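Local coordinates for protein phosphatidylglycerophosphatase B (Bacillus subtilis, PDB 6FMX) that dephosphorylates phosphatidylglycerophosphate to phosphatidylglycerol in the cell membrane and also has undecaprenyl pyrophosphate phosphatase activity, at residues 37-40 with 41-44; 208-211 with 212-216. All blocks are in the same frame, centred on the assembly; numbering follows the deposited sequence.

Contact 1: residues 37-40 with 41-44. With OLC ((2R)-2,3-dihydroxypropyl (9Z)-octadec-9-enoate), chain D; OLC ((2R)-2,3-dihydroxypropyl (9Z)-octadec-9-enoate), chain C.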
ATOM      1  N   ILE A  37     -14.030  12.919  -2.877  1.00 26.14           N
ATOM      2  CA  ILE A  37     -14.844  12.036  -2.045  1.00 27.70           C
ATOM      3  C   ILE A  37     -15.953  12.780  -1.317  1.00 28.71           C
ATOM      4  O   ILE A  37     -16.860  12.146  -0.758  1.00 25.44           O
ATOM      5  CB  ILE A  37     -13.976  11.275  -1.022  1.00 27.91           C
ATOM      6  CG1 ILE A  37     -13.180  12.235  -0.139  1.00 26.02           C
ATOM      7  CG2 ILE A  37     -13.020  10.322  -1.749  1.00 25.20           C
ATOM      8  CD1 ILE A  37     -12.539  11.538   1.044  1.00 26.59           C
ATOM      9  N   HIS A  38     -15.906  14.108  -1.310  1.00 29.65           N
ATOM     10  CA  HIS A  38     -16.959  14.917  -0.719  1.00 27.66           C
ATOM     11  C   HIS A  38     -18.063  15.257  -1.701  1.00 31.04           C
ATOM     12  O   HIS A  38     -19.039  15.909  -1.316  1.00 36.29           O
ATOM     13  CB  HIS A  38     -16.376  16.201  -0.137  1.00 30.14           C
ATOM     14  CG  HIS A  38     -15.485  15.968   1.037  1.00 33.35           C
ATOM     15  ND1 HIS A  38     -15.959  15.935   2.332  1.00 32.22           N
ATOM     16  CD2 HIS A  38     -14.155  15.732   1.115  1.00 30.81           C
ATOM     17  CE1 HIS A  38     -14.955  15.702   3.158  1.00 33.52           C
ATOM     18  NE2 HIS A  38     -13.850  15.574   2.445  1.00 33.14           N
ATOM     19  N   THR A  39     -17.940  14.838  -2.949  1.00 27.55           N
ATOM     20  CA  THR A  39     -19.004  15.028  -3.915  1.00 31.34           C
ATOM     21  C   THR A  39     -19.949  13.842  -3.859  1.00 33.62           C
ATOM     22  O   THR A  39     -19.536  12.696  -3.660  1.00 31.52           O
ATOM     23  CB  THR A  39     -18.447  15.184  -5.327  1.00 33.55           C
ATOM     24  OG1 THR A  39     -17.909  13.932  -5.769  1.00 32.24           O
ATOM     25  CG2 THR A  39     -17.348  16.222  -5.331  1.00 32.89           C
ATOM     26  N   ASN A  40     -21.234  14.130  -4.028  1.00 30.61           N
ATOM     27  CA  ASN A  40     -22.204  13.048  -4.012  1.00 32.64           C
ATOM     28  C   ASN A  40     -22.013  12.117  -5.206  1.00 32.44           C
ATOM     29  O   ASN A  40     -22.300  10.922  -5.113  1.00 34.00           O
ATOM     30  CB  ASN A  40     -23.611  13.625  -3.992  1.00 34.66           C
ATOM     31  CG  ASN A  40     -24.659  12.559  -3.864  1.00 40.24           C
ATOM     32  OD1 ASN A  40     -24.773  11.886  -2.838  1.00 42.17           O
ATOM     33  ND2 ASN A  40     -25.393  12.353  -4.930  1.00 36.91           N
ATOM     34  N   ALA A  41     -21.514  12.644  -6.326  1.00 33.84           N
ATOM     35  CA  ALA A  41     -21.297  11.818  -7.508  1.00 33.66           C
ATOM     36  C   ALA A  41     -20.268  10.724  -7.243  1.00 32.97           C
ATOM     37  O   ALA A  41     -20.441   9.582  -7.688  1.00 32.85           O
ATOM     38  CB  ALA A  41     -20.871  12.699  -8.685  1.00 36.96           C
ATOM     39  N   VAL A  42     -19.197  11.046  -6.511  1.00 29.00           N
ATOM     40  CA  VAL A  42     -18.179  10.040  -6.214  1.00 30.07           C
ATOM     41  C   VAL A  42     -18.667   9.096  -5.119  1.00 29.35           C
ATOM     42  O   VAL A  42     -18.443   7.882  -5.177  1.00 27.53           O
ATOM     43  CB  VAL A  42     -16.844  10.706  -5.832  1.00 30.25           C
ATOM     44  CG1 VAL A  42     -15.847   9.655  -5.343  1.00 27.26           C
ATOM     45  CG2 VAL A  42     -16.270  11.455  -7.024  1.00 33.92           C
ATOM     46  N   GLN A  43     -19.328   9.645  -4.096  1.00 28.60           N
ATOM     47  CA  GLN A  43     -19.888   8.807  -3.037  1.00 28.98           C
ATOM     48  C   GLN A  43     -20.859   7.780  -3.607  1.00 29.11           C
ATOM     49  O   GLN A  43     -20.882   6.620  -3.174  1.00 27.57           O
ATOM     50  CB  GLN A  43     -20.585   9.682  -1.994  1.00 29.52           C
ATOM     51  CG  GLN A  43     -19.647  10.534  -1.137  1.00 32.61           C
ATOM     52  CD  GLN A  43     -20.375  11.696  -0.485  1.00 33.20           C
ATOM     53  OE1 GLN A  43     -21.606  11.710  -0.428  1.00 36.26           O
ATOM     54  NE2 GLN A  43     -19.625  12.674   0.013  1.00 29.65           N
ATOM     55  N   SER A  44     -21.667   8.188  -4.590  1.00 29.39           N
ATOM     56  CA  SER A  44     -22.626   7.272  -5.200  1.00 30.35           C
ATOM     57  C   SER A  44     -21.927   6.205  -6.029  1.00 29.62           C
ATOM     58  O   SER A  44     -22.314   5.029  -5.992  1.00 25.98           O
ATOM     59  CB  SER A  44     -23.611   8.052  -6.063  1.00 31.76           C
ATOM     60  OG  SER A  44     -24.256   9.053  -5.291  1.00 39.18           O
TER
HETATM   61  C18 OLC D 303      -5.890  20.688 -10.368  1.00 56.72           C
HETATM   62  C10 OLC D 303      -8.329  20.713  -3.626  1.00 47.88           C
HETATM   63  C9  OLC D 303      -8.011  20.751  -2.348  1.00 48.07           C
HETATM   64  C17 OLC D 303      -4.599  19.985  -9.960  1.00 56.83           C
HETATM   65  C11 OLC D 303      -7.881  19.546  -4.495  1.00 47.69           C
HETATM   66  C8  OLC D 303      -7.188  19.628  -1.720  1.00 46.24           C
HETATM   67  C24 OLC D 303     -17.839  19.569   3.134  1.00 59.43           C
HETATM   68  C16 OLC D 303      -4.141  20.539  -8.613  1.00 56.24           C
HETATM   69  C12 OLC D 303      -7.169  20.072  -5.736  1.00 50.43           C
HETATM   70  C7  OLC D 303      -7.486  19.523  -0.225  1.00 46.85           C
HETATM   71  C15 OLC D 303      -5.187  20.213  -7.548  1.00 57.48           C
HETATM   72  C13 OLC D 303      -6.078  21.070  -5.339  1.00 58.44           C
HETATM   73  C6  OLC D 303      -8.742  18.680  -0.020  1.00 45.67           C
HETATM   74  C14 OLC D 303      -4.858  20.969  -6.260  1.00 54.93           C
HETATM   75  C5  OLC D 303      -9.426  19.117   1.274  1.00 46.03           C
HETATM   76  C4  OLC D 303     -10.856  18.593   1.296  1.00 43.48           C
HETATM   77  C3  OLC D 303     -11.805  19.675   0.791  1.00 45.91           C
HETATM   78  C2  OLC D 303     -13.237  19.156   0.835  1.00 44.94           C
HETATM   79  C21 OLC D 303     -15.475  19.392   3.838  1.00 48.53           C
HETATM   80  C1  OLC D 303     -13.794  19.316   2.247  1.00 48.50           C
HETATM   81  C22 OLC D 303     -16.758  20.179   4.013  1.00 58.11           C
HETATM   82  O19 OLC D 303     -13.062  19.478   3.165  1.00 51.06           O
HETATM   83  O25 OLC D 303     -18.933  19.249   3.947  1.00 74.00           O
HETATM   84  O23 OLC D 303     -17.146  20.099   5.353  1.00 71.31           O
HETATM   85  O20 OLC D 303     -15.174  19.288   2.476  1.00 54.09           O
HETATM   86  C18 OLC C 302      -1.118  11.928 -12.512  1.00 61.23           C
HETATM   87  C10 OLC C 302      -6.082  12.712 -12.623  1.00 62.24           C
HETATM   88  C9  OLC C 302      -7.336  12.379 -12.396  1.00 62.08           C
HETATM   89  C17 OLC C 302      -1.921  13.066 -13.146  1.00 61.31           C
HETATM   90  C11 OLC C 302      -5.213  13.362 -11.544  1.00 64.46           C
HETATM   91  C8  OLC C 302      -7.966  12.623 -11.025  1.00 60.43           C
HETATM   92  C24 OLC C 302     -18.450  15.582 -10.681  1.00 43.86           C
HETATM   93  C16 OLC C 302      -1.301  14.441 -12.879  1.00 57.93           C
HETATM   94  C12 OLC C 302      -4.789  14.743 -12.049  1.00 59.63           C
HETATM   95  C7  OLC C 302      -9.288  11.860 -10.916  1.00 63.02           C
HETATM   96  C15 OLC C 302      -1.343  14.816 -11.397  1.00 54.20           C
HETATM   97  C13 OLC C 302      -3.763  15.434 -11.156  1.00 54.44           C
HETATM   98  C6  OLC C 302      -9.666  11.683  -9.444  1.00 56.91           C
HETATM   99  C14 OLC C 302      -2.678  14.451 -10.748  1.00 54.63           C
HETATM  100  C5  OLC C 302     -10.544  10.445  -9.288  1.00 60.65           C
HETATM  101  C4  OLC C 302     -11.873  10.845  -8.658  1.00 59.95           C
HETATM  102  C3  OLC C 302     -12.797  11.400  -9.740  1.00 59.35           C
HETATM  103  C2  OLC C 302     -13.041  12.876  -9.457  1.00 52.46           C
HETATM  104  C21 OLC C 302     -16.266  14.414 -10.594  1.00 47.37           C
HETATM  105  C1  OLC C 302     -14.210  13.347 -10.311  1.00 55.02           C
HETATM  106  C22 OLC C 302     -17.136  15.450  -9.923  1.00 44.05           C
HETATM  107  O19 OLC C 302     -14.312  12.973 -11.432  1.00 65.93           O
HETATM  108  O25 OLC C 302     -19.365  16.239  -9.845  1.00 47.20           O
HETATM  109  O23 OLC C 302     -17.380  14.989  -8.631  1.00 49.43           O
HETATM  110  O20 OLC C 302     -15.161  14.212  -9.764  1.00 48.60           O
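Gln43 and Thr39 both reach across the start of helix 40-54, the glutamine back to the incoming loop and the threonine to either side of the junction. With CG anti to the carbonyl carbon (chi1 -70°) and the chain extended beyond it, Gln43 lays its CG against the carbonyl oxygens of Ile37 and Thr39, and its NE2 donates to Ile37 O at 2.9 Å, the acceptor lying close to the plane of the amide. Thr39 is the N-cap: its OG1 bridges Ala36 O behind and Val42 N ahead, accepting from the latter at 3.2 Å, and touches Val42 CG2. Thr39 O meanwhile takes the N-H of Gln43 at 3.1 Å. The amide of Asn40 stands almost perpendicular to that of Gln43, while Asn40 O is gripped from opposite faces by Ser44 OG (2.7 Å) and Ser44 N. With an alanine at Gln43, Ile37 O would probably lose its amide donor and the loop its side-chain tie to the helix. A monoolein ester oxygen, O20, sits over the centre of the His38 ring. The turn thus joins helix 21-36 to helix 40-54, with Ile37 and Val42 packed on Thr193 of helix 192-215.

Contact 2: residues 208-211 with 212-216. With OLC ((2R)-2,3-dihydroxypropyl (9Z)-octadec-9-enoate), chain E.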
ATOM      1  N   LEU A 208       9.978   8.516  -2.946  1.00 28.16           N
ATOM      2  CA  LEU A 208      10.816   9.409  -2.151  1.00 30.80           C
ATOM      3  C   LEU A 208      12.024   8.678  -1.575  1.00 31.07           C
ATOM      4  O   LEU A 208      13.153   9.183  -1.645  1.00 28.66           O
ATOM      5  CB  LEU A 208      10.004  10.047  -1.029  1.00 26.49           C
ATOM      6  CG  LEU A 208       9.033  11.162  -1.421  1.00 32.24           C
ATOM      7  CD1 LEU A 208       8.369  11.702  -0.170  1.00 32.70           C
ATOM      8  CD2 LEU A 208       9.762  12.283  -2.156  1.00 34.89           C
ATOM      9  N   VAL A 209      11.807   7.495  -0.996  1.00 28.34           N
ATOM     10  CA  VAL A 209      12.910   6.777  -0.367  1.00 28.89           C
ATOM     11  C   VAL A 209      13.838   6.179  -1.424  1.00 29.94           C
ATOM     12  O   VAL A 209      15.056   6.124  -1.218  1.00 29.47           O
ATOM     13  CB  VAL A 209      12.379   5.714   0.619  1.00 33.40           C
ATOM     14  CG1 VAL A 209      11.673   4.573  -0.100  1.00 29.18           C
ATOM     15  CG2 VAL A 209      13.506   5.186   1.501  1.00 35.82           C
ATOM     16  N   LYS A 210      13.300   5.776  -2.581  1.00 27.86           N
ATOM     17  CA  LYS A 210      14.151   5.328  -3.682  1.00 28.55           C
ATOM     18  C   LYS A 210      15.007   6.473  -4.215  1.00 31.65           C
ATOM     19  O   LYS A 210      16.220   6.322  -4.403  1.00 27.64           O
ATOM     20  CB  LYS A 210      13.300   4.737  -4.804  1.00 28.72           C
ATOM     21  CG  LYS A 210      14.027   4.546  -6.116  1.00 32.97           C
ATOM     22  CD  LYS A 210      13.170   3.773  -7.108  1.00 34.07           C
ATOM     23  CE  LYS A 210      14.030   2.934  -8.034  1.00 39.17           C
ATOM     24  NZ  LYS A 210      14.326   3.666  -9.295  1.00 44.14           N
ATOM     25  N   GLY A 211      14.389   7.631  -4.461  1.00 29.55           N
ATOM     26  CA  GLY A 211      15.148   8.776  -4.943  1.00 28.91           C
ATOM     27  C   GLY A 211      16.241   9.205  -3.983  1.00 31.55           C
ATOM     28  O   GLY A 211      17.351   9.559  -4.403  1.00 29.23           O
ATOM     29  N   PHE A 212      15.946   9.180  -2.680  1.00 27.96           N
ATOM     30  CA  PHE A 212      16.948   9.505  -1.671  1.00 30.17           C
ATOM     31  C   PHE A 212      18.101   8.510  -1.696  1.00 31.29           C
ATOM     32  O   PHE A 212      19.273   8.897  -1.726  1.00 25.28           O
ATOM     33  CB  PHE A 212      16.298   9.524  -0.292  1.00 30.87           C
ATOM     34  CG  PHE A 212      17.275   9.659   0.846  1.00 33.85           C
ATOM     35  CD1 PHE A 212      17.823  10.892   1.166  1.00 32.49           C
ATOM     36  CD2 PHE A 212      17.634   8.557   1.603  1.00 32.99           C
ATOM     37  CE1 PHE A 212      18.705  11.020   2.220  1.00 30.31           C
ATOM     38  CE2 PHE A 212      18.524   8.676   2.652  1.00 33.71           C
ATOM     39  CZ  PHE A 212      19.058   9.907   2.967  1.00 32.12           C
ATOM     40  N   ASP A 213      17.779   7.218  -1.655  1.00 27.72           N
ATOM     41  CA  ASP A 213      18.819   6.201  -1.602  1.00 28.64           C
ATOM     42  C   ASP A 213      19.724   6.277  -2.823  1.00 29.80           C
ATOM     43  O   ASP A 213      20.943   6.101  -2.723  1.00 29.86           O
ATOM     44  CB  ASP A 213      18.180   4.820  -1.495  1.00 28.99           C
ATOM     45  CG  ASP A 213      19.202   3.737  -1.297  1.00 31.59           C
ATOM     46  OD1 ASP A 213      19.741   3.646  -0.174  1.00 36.24           O
ATOM     47  OD2 ASP A 213      19.478   2.996  -2.264  1.00 28.94           O
ATOM     48  N   GLU A 214      19.142   6.529  -3.991  1.00 28.92           N
ATOM     49  CA  GLU A 214      19.950   6.622  -5.196  1.00 29.64           C
ATOM     50  C   GLU A 214      20.780   7.896  -5.196  1.00 32.54           C
ATOM     51  O   GLU A 214      21.939   7.890  -5.631  1.00 30.39           O
ATOM     52  CB  GLU A 214      19.046   6.544  -6.421  1.00 33.59           C
ATOM     53  CG  GLU A 214      18.359   5.191  -6.485  1.00 35.09           C
ATOM     54  CD  GLU A 214      17.596   4.951  -7.766  1.00 43.26           C
ATOM     55  OE1 GLU A 214      16.717   5.771  -8.108  1.00 44.99           O
ATOM     56  OE2 GLU A 214      17.864   3.918  -8.424  1.00 49.56           O
ATOM     57  N   LYS A 215      20.210   8.986  -4.678  1.00 29.58           N
ATOM     58  CA  LYS A 215      20.912  10.264  -4.659  1.00 28.76           C
ATOM     59  C   LYS A 215      22.181  10.194  -3.817  1.00 28.36           C
ATOM     60  O   LYS A 215      23.202  10.799  -4.167  1.00 30.51           O
ATOM     61  CB  LYS A 215      19.975  11.358  -4.136  1.00 25.18           C
ATOM     62  CG  LYS A 215      20.599  12.739  -4.064  1.00 28.43           C
ATOM     63  CD  LYS A 215      21.197  13.160  -5.390  1.00 28.45           C
ATOM     64  CE  LYS A 215      21.878  14.529  -5.258  1.00 33.68           C
ATOM     65  NZ  LYS A 215      22.346  15.070  -6.569  1.00 37.42           N
ATOM     66  N   ILE A 216      22.145   9.461  -2.697  1.00 27.04           N
ATOM     67  CA  ILE A 216      23.301   9.435  -1.802  1.00 27.09           C
ATOM     68  C   ILE A 216      24.360   8.428  -2.213  1.00 27.94           C
ATOM     69  O   ILE A 216      25.377   8.307  -1.519  1.00 27.42           O
ATOM     70  CB  ILE A 216      22.890   9.161  -0.342  1.00 27.40           C
ATOM     71  CG1 ILE A 216      22.423   7.714  -0.161  1.00 30.97           C
ATOM     72  CG2 ILE A 216      21.829  10.161   0.113  1.00 25.91           C
ATOM     73  CD1 ILE A 216      22.029   7.384   1.264  1.00 29.31           C
TER
HETATM   74  C18 OLC E 304      15.239  13.256  -1.229  1.00 40.49           C
HETATM   75  C10 OLC E 304      11.670   7.973   3.859  1.00 46.20           C
HETATM   76  C9  OLC E 304      11.335   8.109   5.126  1.00 50.67           C
HETATM   77  C17 OLC E 304      14.021  12.885  -0.388  1.00 43.00           C
HETATM   78  C11 OLC E 304      11.886   9.187   2.963  1.00 47.59           C
HETATM   79  C8  OLC E 304      11.151   9.487   5.767  1.00 56.11           C
HETATM   80  C24 OLC E 304       3.670   4.613  14.014  1.00 51.92           C
HETATM   81  C16 OLC E 304      14.301  13.243   1.071  1.00 47.00           C
HETATM   82  C12 OLC E 304      13.334   9.193   2.473  1.00 43.64           C
HETATM   83  C7  OLC E 304      11.785   9.469   7.163  1.00 59.33           C
HETATM   84  C15 OLC E 304      13.660  12.196   1.980  1.00 50.01           C
HETATM   85  C13 OLC E 304      14.165  10.125   3.347  1.00 47.48           C
HETATM   86  C6  OLC E 304      10.877  10.156   8.189  1.00 62.24           C
HETATM   87  C14 OLC E 304      14.745  11.249   2.490  1.00 46.12           C
HETATM   88  C5  OLC E 304      10.852   9.356   9.498  1.00 57.87           C
HETATM   89  C4  OLC E 304       9.533   9.536  10.262  1.00 51.33           C
HETATM   90  C3  OLC E 304       9.273   8.294  11.122  1.00 49.48           C
HETATM   91  C2  OLC E 304       7.864   8.357  11.711  1.00 44.15           C
HETATM   92  C21 OLC E 304       5.876   5.687  13.371  1.00 49.34           C
HETATM   93  C1  OLC E 304       7.574   7.123  12.569  1.00 48.58           C
HETATM   94  C22 OLC E 304       4.357   5.729  13.241  1.00 46.36           C
HETATM   95  O19 OLC E 304       8.376   6.258  12.661  1.00 54.22           O
HETATM   96  O25 OLC E 304       2.337   5.003  14.224  1.00 54.86           O
HETATM   97  O23 OLC E 304       3.889   6.947  13.746  1.00 56.23           O
HETATM   98  O20 OLC E 304       6.353   7.001  13.245  1.00 51.79           O
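Lys210 and Glu214, one helical turn apart near the probable cytoplasmic end of helix 192-215, illustrate an i to i+4 ion pair. From CB, the lysine chain leaves with CG anti to the backbone N (chi1 166°), and CG already lies 3.6 Å from Glu214 OE1. CD passes the same oxygen at longer range. Bends at chi3 and chi4 then turn the chain, bringing Lys210 CE to 3.9 Å from Glu214 OE1 and 4.0 Å from Glu214 OE2. At the tip, NZ meets OE1 at 3.4 Å in a salt bridge whose hydrogen bond is weak, with OE2 slightly farther off. Glu214 crosses it obliquely: its CG rests 3.2 Å from Lys210 O, and its extended chain carries the carboxylate back along the helix. Beneath the pair, Glu214 N donates to Lys210 O at 3.0 Å, within a run of i to i+4 backbone bonds from Phe212 N on Leu208 O to Ile216 N on Phe212 O.

Phe212 points to the lipid instead. Ile216 CG2 lies over the rim of one ring face and a monoolein acyl chain over the rim of the opposite face, where lipid C14 comes 3.4 Å from CD1; the same chain runs past Val209. Asp213 turns to helix 139-158, where OD2 forms a salt bridge with Lys157 NZ and a hydrogen bond with Tyr153 OH.

Chemically, this turn is divided: hydrocarbon and an aromatic ring meet the lipid, a buried carboxylate has its OD2 held by a neighbouring helix, and the long, weak Lys210 to Glu214 pair probably contributes mainly diffuse electrostatic attraction.

The two contacts show how one membrane enzyme treats its opposite boundaries: contact 1 starts a helix on what is inferred to be the extracellular side, whereas contact 2 lies in the last turns of helix 192-215, towards the probable cytoplasmic side. Their centres are 37 Å apart and their nearest atoms about 21 Å, yet contact 1 packs on Thr193, near the start of the helix that contact 2 finishes. Contact 1 is the nearer to catalysis: the Ile37 side chain lies about 6 Å from that of Asp194, inferred to stabilise the nucleophilic histidine, and about 12 Å from the bound tungstate. Both meet monoolein, contact 1 through its polar ends and contact 2 through an acyl chain.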